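Long-range contacts in D-lactate dehydrogenase (Fermentative) (Pseudomonas aeruginosa, PDB 6ABJ), which probably catalyses the NADH-dependent interconversion of pyruvate and D-lactate as a tetrameric D-isomer specific 2-hydroxyacid dehydrogenase: residues B[19-24]-B[63-68]; B[91-96]-B[114-119]; B[107-112]-B[340-345]; B[281-286]-B[308-313]. All blocks are in the same frame, centred on the assembly; numbering follows the deposited sequence.

Interaction 1: B[19-24]-B[63-68]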
loop_
_atom_site.group_PDB
_atom_site.type_symbol
_atom_site.label_atom_id
_atom_site.label_comp_id
_atom_site.label_asym_id
_atom_site.label_seq_id
_atom_site.Cartn_x
_atom_site.Cartn_y
_atom_site.Cartn_z
ATOM N N ILE B 19 -22.189 33.822 -3.726
ATOM C CA ILE B 19 -21.689 32.749 -4.649
ATOM C C ILE B 19 -21.760 31.434 -3.903
ATOM O O ILE B 19 -21.275 31.335 -2.771
ATOM C CB ILE B 19 -20.233 32.982 -5.142
ATOM C CG1 ILE B 19 -20.078 34.344 -5.828
ATOM C CG2 ILE B 19 -19.817 31.891 -6.140
ATOM C CD1 ILE B 19 -18.668 34.873 -5.871
ATOM N N LEU B 20 -22.486 30.480 -4.486
ATOM C CA LEU B 20 -22.575 29.140 -3.939
ATOM C C LEU B 20 -21.649 28.207 -4.740
ATOM O O LEU B 20 -21.826 28.035 -5.950
ATOM C CB LEU B 20 -24.030 28.607 -3.946
ATOM C CG LEU B 20 -24.219 27.180 -3.392
ATOM C CD1 LEU B 20 -23.798 27.068 -1.926
ATOM C CD2 LEU B 20 -25.673 26.751 -3.585
ATOM N N PHE B 21 -20.687 27.585 -4.038
ATOM C CA PHE B 21 -19.780 26.592 -4.630
ATOM C C PHE B 21 -20.262 25.159 -4.361
ATOM O O PHE B 21 -20.496 24.826 -3.207
ATOM C CB PHE B 21 -18.398 26.716 -3.992
ATOM C CG PHE B 21 -17.690 28.027 -4.273
ATOM C CD1 PHE B 21 -18.081 29.214 -3.632
ATOM C CD2 PHE B 21 -16.617 28.062 -5.146
ATOM C CE1 PHE B 21 -17.411 30.409 -3.889
ATOM C CE2 PHE B 21 -15.929 29.233 -5.385
ATOM C CZ PHE B 21 -16.344 30.424 -4.770
ATOM N N PHE B 22 -20.467 24.376 -5.427
ATOM C CA PHE B 22 -20.810 23.000 -5.310
ATOM C C PHE B 22 -19.485 22.212 -5.494
ATOM O O PHE B 22 -18.492 22.775 -5.976
ATOM C CB PHE B 22 -21.816 22.553 -6.366
ATOM C CG PHE B 22 -23.201 22.996 -6.111
ATOM C CD1 PHE B 22 -24.067 22.224 -5.346
ATOM C CD2 PHE B 22 -23.651 24.238 -6.614
ATOM C CE1 PHE B 22 -25.362 22.648 -5.088
ATOM C CE2 PHE B 22 -24.949 24.674 -6.345
ATOM C CZ PHE B 22 -25.810 23.867 -5.584
ATOM N N SER B 23 -19.494 20.971 -5.009
ATOM C CA SER B 23 -18.320 20.032 -5.052
ATOM C C SER B 23 -17.067 20.640 -4.398
ATOM O O SER B 23 -15.975 20.481 -4.861
ATOM C CB SER B 23 -18.072 19.575 -6.481
ATOM O OG SER B 23 -19.209 18.846 -7.014
ATOM N N SER B 24 -17.264 21.345 -3.301
ATOM C CA SER B 24 -16.192 22.136 -2.669
ATOM C C SER B 24 -15.202 21.266 -1.923
ATOM O O SER B 24 -15.605 20.320 -1.238
ATOM C CB SER B 24 -16.784 23.129 -1.694
ATOM O OG SER B 24 -17.708 24.019 -2.346
ATOM N N VAL B 63 -25.007 33.652 -8.123
ATOM C CA VAL B 63 -23.907 33.014 -8.823
ATOM C C VAL B 63 -23.650 31.657 -8.217
ATOM O O VAL B 63 -23.694 31.504 -6.984
ATOM C CB VAL B 63 -22.618 33.845 -8.776
ATOM C CG1 VAL B 63 -21.486 33.114 -9.526
ATOM C CG2 VAL B 63 -22.880 35.220 -9.380
ATOM N N VAL B 64 -23.479 30.680 -9.099
ATOM C CA VAL B 64 -23.100 29.325 -8.662
ATOM C C VAL B 64 -21.777 28.998 -9.298
ATOM O O VAL B 64 -21.555 29.271 -10.491
ATOM C CB VAL B 64 -24.208 28.253 -8.884
ATOM C CG1 VAL B 64 -25.501 28.669 -8.206
ATOM C CG2 VAL B 64 -24.445 27.957 -10.341
ATOM N N CYS B 65 -20.860 28.458 -8.481
ATOM C CA CYS B 65 -19.527 28.145 -8.964
ATOM C C CYS B 65 -19.366 26.616 -9.002
ATOM O O CYS B 65 -19.525 25.966 -7.978
ATOM C CB CYS B 65 -18.433 28.801 -8.097
ATOM S SG CYS B 65 -16.768 28.323 -8.692
ATOM N N ALA B 66 -19.112 26.068 -10.184
ATOM C CA ALA B 66 -19.150 24.620 -10.406
ATOM C C ALA B 66 -17.812 24.116 -10.907
ATOM O O ALA B 66 -17.045 24.841 -11.512
ATOM C CB ALA B 66 -20.213 24.228 -11.429
ATOM N N PHE B 67 -17.562 22.832 -10.670
ATOM C CA PHE B 67 -16.392 22.211 -11.179
ATOM C C PHE B 67 -16.873 21.207 -12.190
ATOM O O PHE B 67 -18.074 21.014 -12.366
ATOM C CB PHE B 67 -15.622 21.514 -9.995
ATOM C CG PHE B 67 -14.232 21.098 -10.360
ATOM C CD1 PHE B 67 -13.398 21.931 -11.081
ATOM C CD2 PHE B 67 -13.736 19.874 -9.964
ATOM C CE1 PHE B 67 -12.126 21.548 -11.455
ATOM C CE2 PHE B 67 -12.451 19.477 -10.331
ATOM C CZ PHE B 67 -11.631 20.325 -11.037
ATOM N N VAL B 68 -15.944 20.506 -12.828
ATOM C CA VAL B 68 -16.313 19.638 -13.964
ATOM C C VAL B 68 -17.164 18.374 -13.646
ATOM O O VAL B 68 -17.730 17.745 -14.542
ATOM C CB VAL B 68 -15.071 19.175 -14.761
ATOM C CG1 VAL B 68 -14.307 20.351 -15.310
ATOM C CG2 VAL B 68 -14.158 18.285 -13.907
#
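One face of the F21 ring lies against the side chain of C65, whose CB sits 3.9 Å from the ring centroid, close enough to the normal to count as a CH-pi contact. The SG of C65 approaches the same ring obliquely, 3.5 Å from F21 CE2, in a sulfur-aromatic contact; F32 meets this phenylalanine edge-to-face. At the F22 ring, V64 CG1 comes to the edge near the ring plane. These pairs flank two neighbouring parallel strands, 19-21 and 63-66, in the five-stranded sheet of the catalytic domain. On the face that carries F21 and C65, the branched chains of I19 and V63 run side by side; both are beta-branched residues, which suit extended strands, and both touch helix 317-335. L20 and V64 point to the other face. With CG anti to the carbonyl carbon (chi1 -65°), F21 swings its ring across to C65, a residue slim enough to lie beneath an aromatic. The amide of L20 and the carbonyls of V63 and L20 are all used in the strand pairing, which suits a wholly buried contact. Past the strand end, F22 N still reaches back to C65 O at 3.2 Å.

Interaction 2: B[91-96]-B[114-119]; sequences RSAGYN and PAYSPH. With ACT (acetate ion), chain D.
With CG anti to the carbonyl carbon (chi1 -64°), the Y116 side chain carries its phenol back to the loop 91-96, where OH accepts a hydrogen bond from A93 N at 2.9 Å and 165°. On the loop side, chi1 of 63° sets S92 OG between its own backbone N and carbonyl carbon, from where it donates to G94 O at 2.7 Å, in the carbonyl plane, and so braces the turn that presents the A93 and G94 amides. A93 adds a small apolar patch, its CB 3.9 Å from Y116 CE2, the methyl in ordinary van der Waals contact beside the ring. An acetate, probably from the crystallisation liquor, completes the site. Its OXT lies in the plane of the Y116 ring, at the edge, and is gripped by two donors: Y116 OH at 2.6 Å and G94 N at 3.0 Å. G94, lacking a side chain, lets the anion sit close; a CB there would collide with it. The phenol oxygen thus accepts from the A93 amide and donates to the carboxylate, and this small anion pocket, close to the NADH-binding F314 whose ring stacks on Y116, is consistent with a place for a substrate carboxylate. The loop 91-96 follows strand 87-90 of the catalytic-domain sheet, while S117 caps the start of helix 118-134, whose P118 packs on helix 170-181; the contact therefore spans the passage from one domain to the other.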
loop_
_atom_site.group_PDB
_atom_site.type_symbol
_atom_site.label_atom_id
_atom_site.label_comp_id
_atom_site.label_asym_id
_atom_site.label_seq_id
_atom_site.Cartn_x
_atom_site.Cartn_y
_atom_site.Cartn_z
ATOM N N ARG B 91 -15.045 26.900 -12.203
ATOM C CA ARG B 91 -13.668 27.038 -11.717
ATOM C C ARG B 91 -12.786 25.964 -12.397
ATOM O O ARG B 91 -12.021 25.251 -11.742
ATOM C CB ARG B 91 -13.558 26.941 -10.189
ATOM C CG ARG B 91 -14.200 25.718 -9.549
ATOM C CD ARG B 91 -14.086 25.774 -8.029
ATOM N NE ARG B 91 -14.445 24.515 -7.372
ATOM C CZ ARG B 91 -15.687 24.132 -7.086
ATOM N NH1 ARG B 91 -16.719 24.902 -7.403
ATOM N NH2 ARG B 91 -15.896 22.969 -6.481
ATOM N N SER B 92 -12.914 25.871 -13.719
ATOM C CA SER B 92 -12.238 24.892 -14.535
ATOM C C SER B 92 -12.045 25.506 -15.895
ATOM O O SER B 92 -12.748 26.474 -16.273
ATOM C CB SER B 92 -13.094 23.628 -14.668
ATOM O OG SER B 92 -14.342 23.856 -15.325
ATOM N N ALA B 93 -11.176 24.904 -16.691
ATOM C CA ALA B 93 -11.126 25.219 -18.096
ATOM C C ALA B 93 -12.204 24.467 -18.830
ATOM O O ALA B 93 -12.888 25.037 -19.702
ATOM C CB ALA B 93 -9.745 24.922 -18.668
ATOM N N GLY B 94 -12.382 23.179 -18.490
ATOM C CA GLY B 94 -13.290 22.339 -19.247
ATOM C C GLY B 94 -14.737 22.600 -18.877
ATOM O O GLY B 94 -15.035 23.085 -17.775
ATOM N N TYR B 95 -15.621 22.275 -19.806
ATOM C CA TYR B 95 -17.078 22.531 -19.653
ATOM C C TYR B 95 -17.961 21.487 -20.357
ATOM O O TYR B 95 -19.095 21.800 -20.708
ATOM C CB TYR B 95 -17.454 23.926 -20.161
ATOM C CG TYR B 95 -16.910 24.259 -21.488
ATOM C CD1 TYR B 95 -17.523 23.804 -22.684
ATOM C CD2 TYR B 95 -15.765 25.046 -21.587
ATOM C CE1 TYR B 95 -16.982 24.116 -23.908
ATOM C CE2 TYR B 95 -15.223 25.364 -22.817
ATOM C CZ TYR B 95 -15.856 24.931 -23.952
ATOM O OH TYR B 95 -15.303 25.270 -25.106
ATOM N N ASN B 96 -17.470 20.233 -20.458
ATOM C CA ASN B 96 -18.220 19.163 -21.138
ATOM C C ASN B 96 -19.532 18.866 -20.470
ATOM O O ASN B 96 -20.501 18.516 -21.130
ATOM C CB ASN B 96 -17.428 17.854 -21.135
ATOM C CG ASN B 96 -16.261 17.875 -22.094
ATOM O OD1 ASN B 96 -16.296 18.531 -23.143
ATOM N ND2 ASN B 96 -15.213 17.124 -21.748
ATOM N N PRO B 114 -9.589 30.180 -18.782
ATOM C CA PRO B 114 -9.178 29.860 -20.126
ATOM C C PRO B 114 -8.039 28.838 -20.200
ATOM O O PRO B 114 -7.983 28.105 -21.166
ATOM C CB PRO B 114 -8.716 31.194 -20.707
ATOM C CG PRO B 114 -8.471 32.092 -19.548
ATOM C CD PRO B 114 -9.167 31.523 -18.351
ATOM N N ALA B 115 -7.141 28.819 -19.212
ATOM C CA ALA B 115 -5.915 27.970 -19.240
ATOM C C ALA B 115 -5.366 27.839 -17.817
ATOM O O ALA B 115 -5.462 28.776 -17.054
ATOM C CB ALA B 115 -4.854 28.607 -20.094
ATOM N N TYR B 116 -4.763 26.684 -17.483
ATOM C CA TYR B 116 -4.133 26.481 -16.202
ATOM C C TYR B 116 -2.695 26.937 -16.255
ATOM O O TYR B 116 -2.109 27.015 -17.337
ATOM C CB TYR B 116 -4.184 24.997 -15.841
ATOM C CG TYR B 116 -5.599 24.457 -15.654
ATOM C CD1 TYR B 116 -6.449 25.027 -14.728
ATOM C CD2 TYR B 116 -6.089 23.404 -16.432
ATOM C CE1 TYR B 116 -7.730 24.545 -14.540
ATOM C CE2 TYR B 116 -7.391 22.965 -16.266
ATOM C CZ TYR B 116 -8.191 23.539 -15.315
ATOM O OH TYR B 116 -9.481 23.097 -15.127
ATOM N N SER B 117 -2.147 27.297 -15.097
ATOM C CA SER B 117 -0.746 27.664 -14.924
ATOM C C SER B 117 0.219 26.705 -15.637
ATOM O O SER B 117 0.250 25.482 -15.331
ATOM C CB SER B 117 -0.408 27.611 -13.435
ATOM O OG SER B 117 0.990 27.604 -13.176
ATOM N N PRO B 118 1.038 27.241 -16.535
ATOM C CA PRO B 118 1.884 26.364 -17.320
ATOM C C PRO B 118 3.005 25.782 -16.495
ATOM O O PRO B 118 3.361 24.641 -16.739
ATOM C CB PRO B 118 2.427 27.274 -18.431
ATOM C CG PRO B 118 2.238 28.684 -17.915
ATOM C CD PRO B 118 1.045 28.640 -17.053
ATOM N N HIS B 119 3.559 26.517 -15.544
ATOM C CA HIS B 119 4.572 25.907 -14.680
ATOM C C HIS B 119 4.036 24.755 -13.836
ATOM O O HIS B 119 4.696 23.725 -13.720
ATOM C CB HIS B 119 5.248 26.932 -13.797
ATOM C CG HIS B 119 6.119 27.848 -14.565
ATOM N ND1 HIS B 119 7.352 27.469 -15.038
ATOM C CD2 HIS B 119 5.918 29.123 -15.000
ATOM C CE1 HIS B 119 7.887 28.473 -15.720
ATOM N NE2 HIS B 119 7.036 29.483 -15.706
HETATM C C ACT D . -10.927 20.335 -16.522
HETATM O O ACT D . -11.423 19.574 -17.380
HETATM O OXT ACT D . -10.564 21.499 -16.799
HETATM C CH3 ACT D . -10.761 19.837 -15.116
#

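Interaction 3: B[107-112]-B[340-345]; sequences GLPVVH and RNRVRA
Residues 109-112 and 340-343 run about 99° apart, end to end, and join through a single beta bridge between V111 and R342, flanked by two hydrogen bonds: V343 N to V110 O at 2.8 Å and H112 N to N341 O at 3.1 Å. In this way the C-terminal tail is fastened to strand 110-111, the outermost strand of the parallel sheet of the catalytic domain within this chain. The side chain of V343 supplies the apolar part. Its CG2 lies over one face of the H112 imidazole, 3.9 Å from the ring centroid, a CH-pi contact in which the two side chains cross at about a right angle, while its CB touches V110 CG1. With chi1 of 81°, H112 turns its ring toward the tail; its ND1 is bound to A93 O, which fixes the ring's rotation, and N341 O lies near the ring plane at its edge. N341 takes up positive phi, a conformation asparagine tolerates well, and its ND2 is held by N330 of helix 317-335. R342 has a long chain that bends at chi2 and chi3 and doubles back over the strand: its CD rests 3.6 Å from V111 CG1, and P109 CB is 3.4 Å from R342 NH2. The P109 ring, puckered and without an amide N-H, offers aliphatic CB and CG to one face of the guanidinium. Beyond the bridge the pairing is continued by a water, which accepts from V110 N at 2.8 Å and donates to V343 O at 2.7 Å.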
loop_
_atom_site.group_PDB
_atom_site.type_symbol
_atom_site.label_atom_id
_atom_site.label_comp_id
_atom_site.label_asym_id
_atom_site.label_seq_id
_atom_site.Cartn_x
_atom_site.Cartn_y
_atom_site.Cartn_z
ATOM N N GLY B 107 -30.996 31.897 -20.963
ATOM C CA GLY B 107 -30.399 33.169 -20.626
ATOM C C GLY B 107 -29.526 33.081 -19.389
ATOM O O GLY B 107 -29.571 33.947 -18.521
ATOM N N LEU B 108 -28.707 32.017 -19.300
ATOM C CA LEU B 108 -27.846 31.836 -18.144
ATOM C C LEU B 108 -26.394 31.736 -18.633
ATOM O O LEU B 108 -26.018 30.706 -19.176
ATOM C CB LEU B 108 -28.277 30.541 -17.457
ATOM C CG LEU B 108 -27.797 30.162 -16.086
ATOM C CD1 LEU B 108 -27.684 31.341 -15.148
ATOM C CD2 LEU B 108 -28.766 29.129 -15.522
ATOM N N PRO B 109 -25.588 32.808 -18.464
ATOM C CA PRO B 109 -24.252 32.836 -19.070
ATOM C C PRO B 109 -23.281 31.931 -18.291
ATOM O O PRO B 109 -23.545 31.594 -17.130
ATOM C CB PRO B 109 -23.831 34.304 -18.994
ATOM C CG PRO B 109 -24.690 34.906 -17.924
ATOM C CD PRO B 109 -25.909 34.052 -17.746
ATOM N N VAL B 110 -22.250 31.482 -18.984
ATOM C CA VAL B 110 -21.298 30.547 -18.432
ATOM C C VAL B 110 -19.943 31.161 -18.633
ATOM O O VAL B 110 -19.634 31.627 -19.718
ATOM C CB VAL B 110 -21.372 29.185 -19.165
ATOM C CG1 VAL B 110 -20.250 28.289 -18.656
ATOM C CG2 VAL B 110 -22.736 28.524 -18.904
ATOM N N VAL B 111 -19.149 31.226 -17.584
ATOM C CA VAL B 111 -17.772 31.658 -17.730
ATOM C C VAL B 111 -16.811 30.552 -17.227
ATOM O O VAL B 111 -17.222 29.684 -16.482
ATOM C CB VAL B 111 -17.518 32.973 -16.979
ATOM C CG1 VAL B 111 -18.271 34.084 -17.734
ATOM C CG2 VAL B 111 -17.863 32.858 -15.518
ATOM N N HIS B 112 -15.560 30.646 -17.612
ATOM C CA HIS B 112 -14.567 29.636 -17.206
ATOM C C HIS B 112 -13.156 30.192 -17.142
ATOM O O HIS B 112 -12.905 31.354 -17.457
ATOM C CB HIS B 112 -14.626 28.500 -18.206
ATOM C CG HIS B 112 -13.879 28.743 -19.473
ATOM N ND1 HIS B 112 -13.303 27.707 -20.184
ATOM C CD2 HIS B 112 -13.709 29.854 -20.221
ATOM C CE1 HIS B 112 -12.762 28.200 -21.290
ATOM N NE2 HIS B 112 -12.974 29.500 -21.326
ATOM N N ARG B 340 -16.030 38.583 -20.369
ATOM C CA ARG B 340 -14.717 38.064 -19.994
ATOM C C ARG B 340 -14.860 36.527 -19.804
ATOM O O ARG B 340 -15.660 36.062 -19.000
ATOM C CB ARG B 340 -14.178 38.768 -18.753
ATOM C CG ARG B 340 -12.833 38.204 -18.257
ATOM C CD ARG B 340 -12.007 39.130 -17.365
ATOM N NE ARG B 340 -12.015 40.477 -17.955
ATOM C CZ ARG B 340 -11.552 41.575 -17.368
ATOM N NH1 ARG B 340 -11.007 41.510 -16.161
ATOM N NH2 ARG B 340 -11.630 42.751 -18.007
ATOM N N ASN B 341 -14.130 35.811 -20.635
ATOM C CA ASN B 341 -14.034 34.326 -20.592
ATOM C C ASN B 341 -15.410 33.668 -20.577
ATOM O O ASN B 341 -15.669 32.711 -19.877
ATOM C CB ASN B 341 -13.216 33.893 -19.371
ATOM C CG ASN B 341 -11.776 34.391 -19.435
ATOM O OD1 ASN B 341 -11.134 34.287 -20.478
ATOM N ND2 ASN B 341 -11.264 34.913 -18.319
ATOM N N ARG B 342 -16.297 34.190 -21.397
ATOM C CA ARG B 342 -17.584 33.572 -21.533
ATOM C C ARG B 342 -17.442 32.388 -22.444
ATOM O O ARG B 342 -16.717 32.436 -23.436
ATOM C CB ARG B 342 -18.580 34.514 -22.250
ATOM C CG ARG B 342 -18.965 35.804 -21.583
ATOM C CD ARG B 342 -19.999 35.530 -20.523
ATOM N NE ARG B 342 -21.388 35.693 -21.023
ATOM C CZ ARG B 342 -22.127 36.794 -20.866
ATOM N NH1 ARG B 342 -21.635 37.874 -20.260
ATOM N NH2 ARG B 342 -23.376 36.795 -21.278
ATOM N N VAL B 343 -18.236 31.367 -22.175
ATOM C CA VAL B 343 -18.318 30.232 -23.040
ATOM C C VAL B 343 -19.640 30.311 -23.737
ATOM O O VAL B 343 -20.647 30.399 -23.085
ATOM C CB VAL B 343 -18.373 28.922 -22.192
ATOM C CG1 VAL B 343 -18.353 27.715 -23.114
ATOM C CG2 VAL B 343 -17.184 28.878 -21.252
ATOM N N ARG B 344 -19.651 30.240 -25.044
ATOM C CA ARG B 344 -20.871 30.372 -25.816
ATOM C C ARG B 344 -21.081 29.057 -26.597
ATOM O O ARG B 344 -20.122 28.397 -26.986
ATOM C CB ARG B 344 -20.726 31.558 -26.802
ATOM C CG ARG B 344 -20.397 32.886 -26.109
ATOM C CD ARG B 344 -20.272 34.056 -27.091
ATOM N NE ARG B 344 -19.848 35.274 -26.406
ATOM C CZ ARG B 344 -20.690 36.175 -25.859
ATOM N NH1 ARG B 344 -21.991 35.995 -25.939
ATOM N NH2 ARG B 344 -20.256 37.255 -25.222
ATOM N N ALA B 345 -22.339 28.715 -26.795
ATOM C CA ALA B 345 -22.731 27.558 -27.588
ATOM C C ALA B 345 -22.313 27.725 -29.040
ATOM O O ALA B 345 -22.151 28.832 -29.507
ATOM C CB ALA B 345 -24.232 27.383 -27.506
ATOM O OXT ALA B 345 -22.142 26.774 -29.787
HETATM O O HOH W 1 -22.209 32.155 -21.751
#

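Interaction 4: B[281-286]-B[308-313]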
loop_
_atom_site.group_PDB
_atom_site.type_symbol
_atom_site.label_atom_id
_atom_site.label_comp_id
_atom_site.label_asym_id
_atom_site.label_seq_id
_atom_site.Cartn_x
_atom_site.Cartn_y
_atom_site.Cartn_z
ATOM N N ASP B 281 -16.689 11.864 -15.007
ATOM C CA ASP B 281 -17.485 10.848 -14.311
ATOM C C ASP B 281 -16.740 9.990 -13.267
ATOM O O ASP B 281 -17.365 9.187 -12.577
ATOM C CB ASP B 281 -18.015 9.839 -15.335
ATOM C CG ASP B 281 -19.174 10.382 -16.138
ATOM O OD1 ASP B 281 -20.131 10.859 -15.479
ATOM O OD2 ASP B 281 -19.134 10.317 -17.396
ATOM N N ILE B 282 -15.419 10.126 -13.180
ATOM C CA ILE B 282 -14.578 9.167 -12.423
ATOM C C ILE B 282 -13.744 9.909 -11.392
ATOM O O ILE B 282 -13.738 9.563 -10.240
ATOM C CB ILE B 282 -13.570 8.421 -13.339
ATOM C CG1 ILE B 282 -14.256 7.741 -14.532
ATOM C CG2 ILE B 282 -12.755 7.394 -12.524
ATOM C CD1 ILE B 282 -15.040 6.500 -14.199
ATOM N N PHE B 283 -13.009 10.898 -11.869
ATOM C CA PHE B 283 -12.105 11.633 -11.070
ATOM C C PHE B 283 -12.770 12.557 -10.050
ATOM O O PHE B 283 -13.963 12.772 -10.049
ATOM C CB PHE B 283 -11.201 12.444 -11.964
ATOM C CG PHE B 283 -10.135 11.650 -12.745
ATOM C CD1 PHE B 283 -9.990 10.273 -12.679
ATOM C CD2 PHE B 283 -9.204 12.368 -13.498
ATOM C CE1 PHE B 283 -8.967 9.649 -13.415
ATOM C CE2 PHE B 283 -8.228 11.758 -14.234
ATOM C CZ PHE B 283 -8.071 10.403 -14.153
ATOM N N PHE B 284 -11.938 13.051 -9.148
ATOM C CA PHE B 284 -12.285 14.007 -8.125
ATOM C C PHE B 284 -13.190 13.463 -7.074
ATOM O O PHE B 284 -13.830 14.227 -6.386
ATOM C CB PHE B 284 -12.947 15.252 -8.765
ATOM C CG PHE B 284 -12.253 15.724 -9.999
ATOM C CD1 PHE B 284 -10.983 16.245 -9.901
ATOM C CD2 PHE B 284 -12.843 15.585 -11.247
ATOM C CE1 PHE B 284 -10.320 16.644 -11.029
ATOM C CE2 PHE B 284 -12.191 15.977 -12.383
ATOM C CZ PHE B 284 -10.934 16.528 -12.273
ATOM N N GLU B 285 -13.273 12.160 -6.959
ATOM C CA GLU B 285 -14.111 11.519 -5.981
ATOM C C GLU B 285 -13.382 10.284 -5.454
ATOM O O GLU B 285 -12.694 9.657 -6.214
ATOM C CB GLU B 285 -15.294 11.010 -6.749
ATOM C CG GLU B 285 -16.409 10.435 -5.889
ATOM C CD GLU B 285 -17.582 11.386 -5.749
ATOM O OE1 GLU B 285 -17.391 12.606 -5.977
ATOM O OE2 GLU B 285 -18.695 10.888 -5.441
ATOM N N ASP B 286 -13.600 9.933 -4.218
ATOM C CA ASP B 286 -13.112 8.692 -3.677
ATOM C C ASP B 286 -14.070 7.612 -3.997
ATOM O O ASP B 286 -15.121 7.519 -3.383
ATOM C CB ASP B 286 -12.924 8.783 -2.201
ATOM C CG ASP B 286 -12.439 7.485 -1.573
ATOM O OD1 ASP B 286 -12.238 6.459 -2.255
ATOM O OD2 ASP B 286 -12.314 7.491 -0.359
ATOM N N VAL B 308 -1.154 7.083 -12.535
ATOM C CA VAL B 308 -2.307 7.928 -12.876
ATOM C C VAL B 308 -2.536 8.846 -11.708
ATOM O O VAL B 308 -2.610 8.403 -10.574
ATOM C CB VAL B 308 -3.573 7.121 -13.097
ATOM C CG1 VAL B 308 -4.788 8.075 -13.348
ATOM C CG2 VAL B 308 -3.366 6.147 -14.224
ATOM N N THR B 309 -2.553 10.177 -12.005
ATOM C CA THR B 309 -3.001 11.171 -11.085
ATOM C C THR B 309 -4.324 11.752 -11.612
ATOM O O THR B 309 -4.541 11.777 -12.816
ATOM C CB THR B 309 -1.909 12.276 -10.841
ATOM O OG1 THR B 309 -1.452 12.808 -12.059
ATOM C CG2 THR B 309 -0.661 11.659 -10.096
ATOM N N ALA B 310 -5.180 12.174 -10.678
ATOM C CA ALA B 310 -6.582 12.416 -10.990
ATOM C C ALA B 310 -6.833 13.886 -11.340
ATOM O O ALA B 310 -7.440 14.664 -10.571
ATOM C CB ALA B 310 -7.492 11.880 -9.886
ATOM N N HIS B 311 -6.257 14.259 -12.471
ATOM C CA HIS B 311 -6.215 15.634 -12.978
ATOM C C HIS B 311 -5.742 16.636 -11.931
ATOM O O HIS B 311 -6.480 17.550 -11.476
ATOM C CB HIS B 311 -7.541 16.050 -13.583
ATOM C CG HIS B 311 -7.394 17.170 -14.572
ATOM N ND1 HIS B 311 -8.192 17.275 -15.682
ATOM C CD2 HIS B 311 -6.463 18.152 -14.676
ATOM C CE1 HIS B 311 -7.757 18.277 -16.439
ATOM N NE2 HIS B 311 -6.718 18.838 -15.842
ATOM N N GLN B 312 -4.518 16.358 -11.483
ATOM C CA GLN B 312 -3.835 16.975 -10.379
ATOM C C GLN B 312 -2.779 17.964 -10.839
ATOM O O GLN B 312 -2.151 18.650 -10.028
ATOM C CB GLN B 312 -3.168 15.805 -9.580
ATOM C CG GLN B 312 -2.724 16.121 -8.210
ATOM C CD GLN B 312 -1.907 15.042 -7.555
ATOM O OE1 GLN B 312 -2.264 13.861 -7.589
ATOM N NE2 GLN B 312 -0.843 15.451 -6.903
ATOM N N ALA B 313 -2.591 18.103 -12.106
ATOM C CA ALA B 313 -1.454 18.864 -12.649
ATOM C C ALA B 313 -1.492 20.355 -12.356
ATOM O O ALA B 313 -0.444 20.955 -12.223
ATOM C CB ALA B 313 -1.319 18.661 -14.160
#
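F283 forms the tight part of this contact, pressing one face of its ring onto the backbone of A310. The CA of A310 stands 3.8 Å from the ring centroid, 18° off the normal, as a CH-pi donor, and the A310 C atom is 3.5 Å from F283 CD2. The small alanine lets the phenyl come down almost onto the main chain, at the centre of an inverse gamma turn whose bond, H311 N to T309 O, is weak. V308 CG1 adds a further apolar touch at 4.1 Å from F283 CZ, and F148 of the second subunit meets the F283 ring and also packs on A310, so that another chain adds to the cluster. F284, also buried, makes the smaller part. It takes positive phi, and with CG anti to the carbonyl carbon (chi1 -44°) its ring lies beside H311, with F284 CZ 3.7 Å from H311 CB and F284 CE1 3.5 Å from A310 O, both approaches oblique. The imidazole of H311 is the open side: it leads away from F284, and the residue is partly exposed, its side chain about 4 Å, between nearest atoms, from a bound acetate and from the side chain of the NADH-binding F314. H311 ND1 is hydrogen-bonded to E279; a histidine-glutamate pair of this kind is found in the active sites of this family, and H311 with E279 is consistent with it. T309 meanwhile bonds D274, another NADH-binding residue. The loop 281-286 comes after strand 268-273 and precedes helix 295-302, whereas 308-313 leads from strand 306-308, at the edge of the seven-stranded Rossmann sheet, into helix 317-335.

From the N terminus, interaction 1 closes first, pairing two strands of the catalytic-domain sheet across a 38-residue excursion. Interaction 2 then opens and closes a shorter loop, touching interaction 1 where R91 NH2 reaches F22 O. Interaction 3 begins inside that second loop, at 107-112, and ends at the C terminus, so the two cross; A93 O and H112 ND1 join them directly. The long loop closed by interaction 3 encloses interaction 4, which belongs to the NAD-binding domain yet packs back on interaction 1 through F67 and F284. Interactions 1 and 3 thus tie the catalytic-domain sheet, while 2 and 4 lie nearer the domain junction.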